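PDB 2XI9: ancillary protein 1 from Streptococcus pyogenes, which serves as a pilus-presented adhesin of a Gram-positive pathogen, with an internal thioester bond required for efficient interaction with host cells. Local coordinates for residues E113-A127 with F182-D196. Numbering follows the deposited sequence.
Sequences ENPNKEIVEPYSVEA and FTTGEVKYTHIAGRD
Strands 117-119 and 189-193 run antiparallel, their axes 158° apart. Ala193 N donates to Lys117 O (2.9 Å) and Ile119 N to His191 O, placing Glu118 beside Ile192. Beyond a detour through Val120-Pro122 the pairing resumes: Ser124 N and Val125 N both donate to Tyr189 O, a classic beta bulge in which the Val125 bond lies in the carbonyl plane and the Ser124 bond comes from above it, while Tyr189 N returns a bond to Val125 O (2.9 Å).

Thr190 fastens the detour: OG1 accepts from Tyr123 N (2.9 Å) and sits over one face of the Tyr123 ring near its rim. Phe182 carries Glu126 on a face, with CB 3.7 Å from the ring centroid in a CH-pi contact and the carboxylate plane only 9° from the ring plane; the strongest polar partner of Glu126 is Thr179. Ala127 CB lies over Tyr189, less centrally, 3.9 Å from that centroid. Glu118 and Ile192 lie side by side, CG to CG2; the Glu118 carboxylate reaches Arg30 and Arg326. With CG anti to the carbonyl carbon and an extended chain, Arg195 brings NH1 to Glu113 OE1 (3.1 Å) in a salt bridge, carboxylate and guanidinium planes 85° apart, and makes a weak bond to Asn114 O.

Two backbone bonds join the edge strands of two sheets, and the bulge extends the pairing into the following loop. The Glu113-Arg195 bridge probably ties the end of strand 110-113 to segment 182-196, with Lys102 and Asp297 as second partners, whereas the Phe182 end combines bulge hydrogen bonds with CH-pi contacts.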
# COMPACT_ATOMS: atom_id res chain seq x y z
N GLU A 113 -10.53 -14.97 3.90
CA GLU A 113 -10.95 -14.18 2.76
C GLU A 113 -9.72 -13.75 1.98
O GLU A 113 -8.71 -13.35 2.57
CB GLU A 113 -11.75 -12.95 3.20
CG GLU A 113 -12.10 -12.05 2.02
CD GLU A 113 -13.10 -10.95 2.33
OE1 GLU A 113 -13.17 -10.01 1.50
OE2 GLU A 113 -13.80 -11.03 3.37
N ASN A 114 -9.81 -13.82 0.65
CA ASN A 114 -8.70 -13.44 -0.21
C ASN A 114 -8.16 -12.04 0.14
O ASN A 114 -8.89 -11.06 0.05
CB ASN A 114 -9.16 -13.48 -1.66
CG ASN A 114 -8.06 -13.22 -2.65
OD1 ASN A 114 -6.85 -13.24 -2.34
ND2 ASN A 114 -8.48 -12.93 -3.86
N PRO A 115 -6.88 -11.96 0.55
CA PRO A 115 -6.29 -10.65 0.85
C PRO A 115 -5.97 -9.83 -0.37
O PRO A 115 -5.76 -8.62 -0.24
CB PRO A 115 -4.99 -10.98 1.59
CG PRO A 115 -4.76 -12.43 1.40
CD PRO A 115 -5.96 -13.07 0.80
N ASN A 116 -5.88 -10.45 -1.54
CA ASN A 116 -5.45 -9.76 -2.72
C ASN A 116 -6.61 -9.39 -3.64
O ASN A 116 -7.12 -10.21 -4.38
CB ASN A 116 -4.41 -10.61 -3.44
CG ASN A 116 -3.30 -11.04 -2.50
OD1 ASN A 116 -3.17 -12.22 -2.16
ND2 ASN A 116 -2.53 -10.07 -2.02
N LYS A 117 -7.00 -8.12 -3.58
CA LYS A 117 -8.04 -7.56 -4.38
C LYS A 117 -7.37 -6.37 -5.07
O LYS A 117 -6.86 -5.49 -4.41
CB LYS A 117 -9.22 -7.16 -3.50
CG LYS A 117 -9.82 -8.39 -2.78
CD LYS A 117 -11.17 -8.16 -2.13
CE LYS A 117 -12.35 -8.42 -3.09
NZ LYS A 117 -12.31 -9.76 -3.70
N GLU A 118 -7.32 -6.41 -6.40
CA GLU A 118 -6.55 -5.44 -7.16
C GLU A 118 -7.30 -4.98 -8.40
O GLU A 118 -8.16 -5.68 -8.90
CB GLU A 118 -5.19 -6.03 -7.56
CG GLU A 118 -4.42 -6.62 -6.38
CD GLU A 118 -3.05 -7.21 -6.76
OE1 GLU A 118 -2.70 -7.27 -7.96
OE2 GLU A 118 -2.35 -7.63 -5.81
N ILE A 119 -6.96 -3.80 -8.91
CA ILE A 119 -7.58 -3.32 -10.14
C ILE A 119 -7.12 -4.18 -11.30
O ILE A 119 -6.05 -4.80 -11.25
CB ILE A 119 -7.29 -1.86 -10.44
CG1 ILE A 119 -5.76 -1.60 -10.49
CG2 ILE A 119 -8.00 -0.97 -9.38
CD1 ILE A 119 -5.43 -0.21 -10.95
N VAL A 120 -7.93 -4.18 -12.35
CA VAL A 120 -7.71 -5.07 -13.48
C VAL A 120 -6.54 -4.62 -14.34
O VAL A 120 -5.77 -5.47 -14.82
CB VAL A 120 -9.01 -5.20 -14.31
CG1 VAL A 120 -8.73 -5.71 -15.72
CG2 VAL A 120 -9.98 -6.10 -13.54
N GLU A 121 -6.40 -3.30 -14.51
CA GLU A 121 -5.28 -2.74 -15.26
C GLU A 121 -4.24 -2.25 -14.26
O GLU A 121 -4.41 -1.21 -13.64
CB GLU A 121 -5.71 -1.59 -16.17
CG GLU A 121 -4.59 -1.21 -17.13
CD GLU A 121 -4.85 0.07 -17.89
OE1 GLU A 121 -6.02 0.52 -17.96
OE2 GLU A 121 -3.87 0.63 -18.45
N PRO A 122 -3.15 -3.02 -14.09
CA PRO A 122 -2.19 -2.65 -13.09
C PRO A 122 -1.38 -1.40 -13.50
O PRO A 122 -1.30 -1.07 -14.68
CB PRO A 122 -1.31 -3.90 -12.98
CG PRO A 122 -1.42 -4.58 -14.20
CD PRO A 122 -2.73 -4.20 -14.85
N TYR A 123 -0.82 -0.70 -12.51
CA TYR A 123 0.03 0.46 -12.74
C TYR A 123 -0.65 1.47 -13.66
O TYR A 123 -0.11 1.82 -14.67
CB TYR A 123 1.38 0.02 -13.33
CG TYR A 123 1.97 -1.12 -12.55
CD1 TYR A 123 2.36 -0.94 -11.23
CD2 TYR A 123 2.05 -2.39 -13.09
CE1 TYR A 123 2.84 -1.99 -10.48
CE2 TYR A 123 2.55 -3.45 -12.34
CZ TYR A 123 2.95 -3.24 -11.05
OH TYR A 123 3.42 -4.29 -10.32
N SER A 124 -1.87 1.86 -13.31
CA SER A 124 -2.69 2.70 -14.18
C SER A 124 -3.33 3.88 -13.46
O SER A 124 -4.05 4.64 -14.09
CB SER A 124 -3.78 1.84 -14.85
OG SER A 124 -4.66 1.32 -13.86
N VAL A 125 -3.07 4.03 -12.16
CA VAL A 125 -3.64 5.08 -11.32
C VAL A 125 -2.58 6.15 -11.05
O VAL A 125 -1.40 5.82 -10.87
CB VAL A 125 -4.14 4.51 -9.97
CG1 VAL A 125 -4.53 5.63 -9.00
CG2 VAL A 125 -5.26 3.56 -10.19
N GLU A 126 -3.00 7.41 -10.99
CA GLU A 126 -2.09 8.52 -10.67
C GLU A 126 -2.07 8.89 -9.20
O GLU A 126 -3.10 8.93 -8.54
CB GLU A 126 -2.43 9.75 -11.51
CG GLU A 126 -1.53 10.93 -11.19
CD GLU A 126 -1.71 12.08 -12.14
OE1 GLU A 126 -2.78 12.19 -12.77
OE2 GLU A 126 -0.76 12.88 -12.24
N ALA A 127 -0.88 9.14 -8.66
CA ALA A 127 -0.75 9.78 -7.36
C ALA A 127 0.17 10.99 -7.56
O ALA A 127 0.90 11.06 -8.54
CB ALA A 127 -0.19 8.82 -6.31
N PHE A 182 3.36 10.60 -14.82
CA PHE A 182 2.24 9.66 -15.01
C PHE A 182 1.97 9.43 -16.48
O PHE A 182 1.92 8.29 -16.92
CB PHE A 182 0.98 10.16 -14.31
CG PHE A 182 -0.23 9.28 -14.54
CD1 PHE A 182 -0.33 8.05 -13.91
CD2 PHE A 182 -1.25 9.70 -15.40
CE1 PHE A 182 -1.44 7.23 -14.13
CE2 PHE A 182 -2.36 8.88 -15.62
CZ PHE A 182 -2.45 7.64 -14.98
N THR A 183 1.87 10.52 -17.23
CA THR A 183 1.55 10.46 -18.66
C THR A 183 2.57 9.69 -19.49
O THR A 183 2.19 8.92 -20.36
CB THR A 183 1.39 11.86 -19.26
OG1 THR A 183 0.40 12.58 -18.50
CG2 THR A 183 0.95 11.75 -20.70
N THR A 184 3.85 9.87 -19.20
CA THR A 184 4.90 9.13 -19.91
C THR A 184 4.99 7.67 -19.42
O THR A 184 5.70 6.85 -20.00
CB THR A 184 6.27 9.79 -19.72
OG1 THR A 184 6.57 9.83 -18.32
CG2 THR A 184 6.28 11.20 -20.26
N GLY A 185 4.27 7.36 -18.34
CA GLY A 185 4.26 6.02 -17.78
C GLY A 185 5.41 5.72 -16.82
O GLY A 185 5.55 4.60 -16.34
N GLU A 186 6.21 6.75 -16.52
CA GLU A 186 7.38 6.61 -15.65
C GLU A 186 7.00 6.31 -14.20
O GLU A 186 7.68 5.52 -13.50
CB GLU A 186 8.27 7.88 -15.78
CG GLU A 186 8.98 7.99 -17.14
CD GLU A 186 9.53 9.40 -17.48
OE1 GLU A 186 9.13 10.41 -16.84
OE2 GLU A 186 10.37 9.52 -18.40
N VAL A 187 5.91 6.92 -13.71
CA VAL A 187 5.42 6.59 -12.37
C VAL A 187 3.89 6.47 -12.35
O VAL A 187 3.20 7.47 -12.48
CB VAL A 187 5.81 7.66 -11.36
CG1 VAL A 187 5.40 7.25 -9.96
CG2 VAL A 187 7.36 7.97 -11.44
N LYS A 188 3.40 5.23 -12.21
CA LYS A 188 1.97 4.92 -12.16
C LYS A 188 1.78 3.86 -11.08
O LYS A 188 2.75 3.15 -10.78
CB LYS A 188 1.50 4.37 -13.48
CG LYS A 188 1.78 5.21 -14.70
CD LYS A 188 1.21 4.60 -15.95
CE LYS A 188 2.00 3.37 -16.41
NZ LYS A 188 1.39 2.78 -17.62
N TYR A 189 0.56 3.73 -10.52
CA TYR A 189 0.30 2.90 -9.36
C TYR A 189 -0.79 1.88 -9.64
O TYR A 189 -1.73 2.15 -10.43
CB TYR A 189 -0.08 3.78 -8.16
CG TYR A 189 0.98 4.78 -7.75
CD1 TYR A 189 1.16 5.96 -8.46
CD2 TYR A 189 1.79 4.55 -6.65
CE1 TYR A 189 2.11 6.86 -8.09
CE2 TYR A 189 2.77 5.46 -6.28
CZ TYR A 189 2.93 6.61 -7.00
OH TYR A 189 3.90 7.53 -6.70
N THR A 190 -0.68 0.72 -8.98
CA THR A 190 -1.75 -0.25 -8.88
C THR A 190 -2.55 0.04 -7.62
O THR A 190 -1.97 0.13 -6.57
CB THR A 190 -1.22 -1.68 -8.79
OG1 THR A 190 -0.46 -1.95 -9.97
CG2 THR A 190 -2.37 -2.66 -8.77
N HIS A 191 -3.88 0.13 -7.74
CA HIS A 191 -4.74 0.29 -6.56
C HIS A 191 -5.08 -1.13 -6.09
O HIS A 191 -5.51 -1.94 -6.90
CB HIS A 191 -5.96 1.12 -6.98
CG HIS A 191 -7.11 1.09 -6.04
ND1 HIS A 191 -8.42 1.23 -6.49
CD2 HIS A 191 -7.18 0.96 -4.69
CE1 HIS A 191 -9.24 1.18 -5.45
NE2 HIS A 191 -8.52 1.03 -4.35
N ILE A 192 -4.80 -1.44 -4.82
CA ILE A 192 -5.17 -2.70 -4.19
C ILE A 192 -5.90 -2.44 -2.87
O ILE A 192 -5.90 -1.33 -2.38
CB ILE A 192 -3.93 -3.56 -3.90
CG1 ILE A 192 -3.03 -2.97 -2.83
CG2 ILE A 192 -3.11 -3.78 -5.19
CD1 ILE A 192 -2.03 -4.00 -2.23
N ALA A 193 -6.52 -3.49 -2.33
CA ALA A 193 -7.07 -3.44 -1.00
C ALA A 193 -5.90 -3.48 -0.03
O ALA A 193 -4.92 -4.16 -0.26
CB ALA A 193 -8.03 -4.63 -0.76
N GLY A 194 -6.00 -2.70 1.04
CA GLY A 194 -4.98 -2.58 2.05
C GLY A 194 -4.99 -3.74 3.02
O GLY A 194 -5.33 -3.60 4.20
N ARG A 195 -4.66 -4.90 2.47
CA ARG A 195 -4.52 -6.13 3.18
C ARG A 195 -3.15 -6.71 2.73
O ARG A 195 -2.68 -6.46 1.62
CB ARG A 195 -5.64 -7.10 2.86
CG ARG A 195 -7.11 -6.54 2.85
CD ARG A 195 -8.07 -7.58 2.31
NE ARG A 195 -9.46 -7.09 2.31
CZ ARG A 195 -10.50 -7.74 1.76
NH1 ARG A 195 -10.34 -8.89 1.14
NH2 ARG A 195 -11.72 -7.21 1.84
N ASP A 196 -2.51 -7.45 3.59
CA ASP A 196 -1.25 -8.10 3.21
C ASP A 196 -0.22 -7.03 2.86
O ASP A 196 0.40 -7.07 1.78
CB ASP A 196 -1.49 -9.04 2.02
CG ASP A 196 -0.32 -9.98 1.74
OD1 ASP A 196 0.41 -10.35 2.69
OD2 ASP A 196 -0.18 -10.35 0.53
O HOH W 1 -5.04 -6.49 -1.72
O HOH W 2 -1.72 2.74 -17.86
O HOH W 3 1.47 8.92 -10.76